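PDB 3BDI: AB hydrolase-1 domain-containing protein from Thermoplasma acidophilum DSM 1728, which is of unknown function but, as a member of the ABHD14 family with an alpha/beta hydrolase fold, probably acts as a serine hydrolase. Local coordinates for residues Y60-P65 / F89-Y93. Residues are numbered along the deposited sequence; the frame is centred on the assembly and turned at random.
Sequences YAPDYP and FIRDY
Pro65 and Pro62 each lay a ring carbon over the face of an aromatic ring from helix 83-96. Pro65 CD sits over the Phe89 ring, 3.8 Å from its centroid and 17° off the normal, a CH-pi contact; the other face of that ring is backed by Tyr93 CB, one helical turn on. Pro62 makes a second CH-pi contact, at a slant, over the face of Tyr93, with CG 3.8 Å from the ring centroid, while CG also reaches the edge of Phe89 at CE2. With CG anti to the backbone N (chi1 180°), Phe89 reaches out to the loop that follows the strand; Tyr93, turned the same way, reaches the strand itself. Tyr64 slides past Phe89 in the opposite sense, the planes inclined at 68°, and its CE1 comes 3.5 Å from Phe89 CD2. Pro65 CD also lies over the centre of the Tyr64 ring, so one carbon fills the corner where the two rings meet. With an alanine at Phe89, Pro65 CD is likely to lose the ring face under it and Tyr64 CE1 the ring beside it, opening a gap between helix and loop. Tyr93 OH passes 3.5 Å from Tyr60 CB and bonds to Gln18 OE1; the Tyr64 hydroxyl is bonded to Tyr76 O. Helix 83-96 thus packs on strand 57-62, between strands 14-21 and 28-33, the helix-on-sheet layering of the alpha/beta hydrolase fold, with Met113 of helix 109-120 meeting Tyr64.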
ATOM      1  N   TYR A  60       0.717  -9.833   0.763  1.00  9.98           N
ATOM      2  CA  TYR A  60       2.153  -9.662   1.060  1.00 10.22           C
ATOM      3  C   TYR A  60       2.346  -8.334   1.777  1.00 10.08           C
ATOM      4  O   TYR A  60       1.740  -7.346   1.382  1.00  9.46           O
ATOM      5  CB  TYR A  60       2.953  -9.597  -0.239  1.00  9.10           C
ATOM      6  CG  TYR A  60       2.812 -10.817  -1.117  1.00 10.27           C
ATOM      7  CD1 TYR A  60       1.780 -10.931  -2.028  1.00 10.17           C
ATOM      8  CD2 TYR A  60       3.688 -11.865  -0.992  1.00  9.90           C
ATOM      9  CE1 TYR A  60       1.655 -12.064  -2.830  1.00 10.41           C
ATOM     10  CE2 TYR A  60       3.565 -13.002  -1.815  1.00 10.54           C
ATOM     11  CZ  TYR A  60       2.537 -13.079  -2.700  1.00 11.82           C
ATOM     12  OH  TYR A  60       2.387 -14.217  -3.510  1.00 13.50           O
ATOM     13  N   ALA A  61       3.186  -8.287   2.810  1.00  8.34           N
ATOM     14  CA  ALA A  61       3.448  -7.014   3.495  1.00  8.38           C
ATOM     15  C   ALA A  61       4.893  -6.984   4.003  1.00  7.76           C
ATOM     16  O   ALA A  61       5.208  -7.713   4.947  1.00  8.11           O
ATOM     17  CB  ALA A  61       2.497  -6.836   4.678  1.00  8.94           C
ATOM     18  N   PRO A  62       5.777  -6.203   3.389  1.00  8.25           N
ATOM     19  CA  PRO A  62       7.159  -6.061   3.887  1.00  7.25           C
ATOM     20  C   PRO A  62       7.345  -4.889   4.830  1.00  8.17           C
ATOM     21  O   PRO A  62       6.559  -3.934   4.827  1.00  8.21           O
ATOM     22  CB  PRO A  62       7.936  -5.791   2.615  1.00  8.08           C
ATOM     23  CG  PRO A  62       6.987  -5.010   1.769  1.00  7.51           C
ATOM     24  CD  PRO A  62       5.567  -5.454   2.138  1.00  7.91           C
ATOM     25  N   ASP A  63       8.422  -4.953   5.611  1.00  7.47           N
ATOM     26  CA  ASP A  63       8.978  -3.753   6.261  1.00  7.01           C
ATOM     27  C   ASP A  63       9.862  -3.081   5.216  1.00  7.30           C
ATOM     28  O   ASP A  63      10.711  -3.745   4.588  1.00  8.97           O
ATOM     29  CB  ASP A  63       9.756  -4.075   7.506  1.00  7.75           C
ATOM     30  CG  ASP A  63       8.883  -4.563   8.646  1.00  7.99           C
ATOM     31  OD1 ASP A  63       7.650  -4.509   8.552  1.00  8.05           O
ATOM     32  OD2 ASP A  63       9.475  -5.018   9.659  1.00  8.31           O
ATOM     33  N   TYR A  64       9.625  -1.801   4.964  1.00  8.23           N
ATOM     34  CA  TYR A  64      10.398  -1.052   3.975  1.00  8.14           C
ATOM     35  C   TYR A  64      11.864  -1.062   4.428  1.00  8.54           C
ATOM     36  O   TYR A  64      12.129  -0.913   5.601  1.00  9.06           O
ATOM     37  CB  TYR A  64       9.869   0.386   3.808  1.00  8.22           C
ATOM     38  CG  TYR A  64      10.426   1.010   2.521  1.00  8.81           C
ATOM     39  CD1 TYR A  64       9.890   0.689   1.287  1.00  7.43           C
ATOM     40  CD2 TYR A  64      11.593   1.724   2.560  1.00  8.74           C
ATOM     41  CE1 TYR A  64      10.468   1.097   0.146  1.00  9.93           C
ATOM     42  CE2 TYR A  64      12.195   2.148   1.388  1.00  8.80           C
ATOM     43  CZ  TYR A  64      11.608   1.870   0.192  1.00  7.87           C
ATOM     44  OH  TYR A  64      12.165   2.215  -0.989  1.00 10.19           O
ATOM     45  N   PRO A  65      12.828  -1.206   3.497  1.00  7.60           N
ATOM     46  CA  PRO A  65      14.239  -1.092   3.904  1.00  7.81           C
ATOM     47  C   PRO A  65      14.530   0.113   4.788  1.00  9.04           C
ATOM     48  O   PRO A  65      14.134   1.213   4.453  1.00  8.73           O
ATOM     49  CB  PRO A  65      14.980  -1.040   2.551  1.00  9.21           C
ATOM     50  CG  PRO A  65      14.096  -1.892   1.647  1.00  8.42           C
ATOM     51  CD  PRO A  65      12.697  -1.549   2.050  1.00  8.27           C
ATOM     52  N   PHE A  89      11.824  -0.452  -5.460  1.00 10.11           N
ATOM     53  CA  PHE A  89      11.610  -1.443  -4.414  1.00  9.62           C
ATOM     54  C   PHE A  89      10.344  -2.236  -4.651  1.00  9.45           C
ATOM     55  O   PHE A  89      10.354  -3.453  -4.596  1.00  9.68           O
ATOM     56  CB  PHE A  89      11.549  -0.842  -3.024  1.00  9.75           C
ATOM     57  CG  PHE A  89      11.321  -1.883  -1.990  1.00  9.07           C
ATOM     58  CD1 PHE A  89      12.296  -2.772  -1.651  1.00  9.84           C
ATOM     59  CD2 PHE A  89      10.070  -2.020  -1.402  1.00 10.78           C
ATOM     60  CE1 PHE A  89      12.026  -3.788  -0.745  1.00  9.92           C
ATOM     61  CE2 PHE A  89       9.821  -3.005  -0.495  1.00  9.59           C
ATOM     62  CZ  PHE A  89      10.817  -3.880  -0.174  1.00 10.20           C
ATOM     63  N   ILE A  90       9.219  -1.549  -4.891  1.00  9.89           N
ATOM     64  CA  ILE A  90       7.956  -2.279  -5.004  1.00  9.81           C
ATOM     65  C   ILE A  90       7.950  -3.246  -6.199  1.00  9.32           C
ATOM     66  O   ILE A  90       7.561  -4.420  -6.074  1.00 11.10           O
ATOM     67  CB  ILE A  90       6.743  -1.330  -4.977  1.00 10.58           C
ATOM     68  CG1 ILE A  90       6.681  -0.696  -3.587  1.00 11.04           C
ATOM     69  CG2 ILE A  90       5.437  -2.089  -5.357  1.00 12.26           C
ATOM     70  CD1 ILE A  90       5.537   0.296  -3.344  1.00 12.50           C
ATOM     71  N   ARG A  91       8.453  -2.760  -7.335  0.50 10.47           N
ATOM     72  CA  ARG A  91       8.610  -3.621  -8.520  0.50 11.17           C
ATOM     73  C   ARG A  91       9.474  -4.845  -8.211  0.50 10.79           C
ATOM     74  O   ARG A  91       9.100  -5.980  -8.505  0.50 12.43           O
ATOM     75  CB  ARG A  91       9.231  -2.831  -9.648  0.50 12.13           C
ATOM     76  CG  ARG A  91       9.341  -3.623 -10.933  0.50 13.07           C
ATOM     77  CD  ARG A  91      10.057  -2.830 -11.963  0.50 18.63           C
ATOM     78  NE  ARG A  91      11.507  -3.015 -11.922  0.50 23.86           N
ATOM     79  CZ  ARG A  91      12.383  -2.223 -11.313  0.50 21.26           C
ATOM     80  NH1 ARG A  91      12.011  -1.169 -10.606  0.50 34.17           N
ATOM     81  NH2 ARG A  91      13.667  -2.504 -11.407  0.50 28.10           N
ATOM     82  N   ASP A  92      10.637  -4.593  -7.615  1.00  9.90           N
ATOM     83  CA  ASP A  92      11.607  -5.667  -7.331  1.00 11.68           C
ATOM     84  C   ASP A  92      11.113  -6.645  -6.283  1.00 10.31           C
ATOM     85  O   ASP A  92      11.420  -7.827  -6.318  1.00 10.82           O
ATOM     86  CB  ASP A  92      12.949  -5.054  -6.916  1.00 11.67           C
ATOM     87  CG  ASP A  92      13.677  -4.342  -8.071  1.00 12.02           C
ATOM     88  OD1 ASP A  92      13.183  -4.409  -9.221  1.00 14.01           O
ATOM     89  OD2 ASP A  92      14.676  -3.634  -7.821  1.00 11.73           O
ATOM     90  N   TYR A  93      10.372  -6.118  -5.302  1.00 10.41           N
ATOM     91  CA  TYR A  93       9.778  -6.903  -4.221  1.00 11.48           C
ATOM     92  C   TYR A  93       8.697  -7.844  -4.755  1.00  9.57           C
ATOM     93  O   TYR A  93       8.681  -9.013  -4.403  1.00 10.75           O
ATOM     94  CB  TYR A  93       9.187  -5.943  -3.175  1.00 10.41           C
ATOM     95  CG  TYR A  93       8.396  -6.637  -2.097  1.00  9.58           C
ATOM     96  CD1 TYR A  93       9.002  -7.403  -1.130  1.00  9.18           C
ATOM     97  CD2 TYR A  93       6.995  -6.560  -2.112  1.00  9.78           C
ATOM     98  CE1 TYR A  93       8.251  -8.014  -0.175  1.00  8.44           C
ATOM     99  CE2 TYR A  93       6.237  -7.155  -1.154  1.00  9.84           C
ATOM    100  CZ  TYR A  93       6.859  -7.931  -0.186  1.00  7.90           C
ATOM    101  OH  TYR A  93       6.119  -8.567   0.781  1.00 10.16           O
TER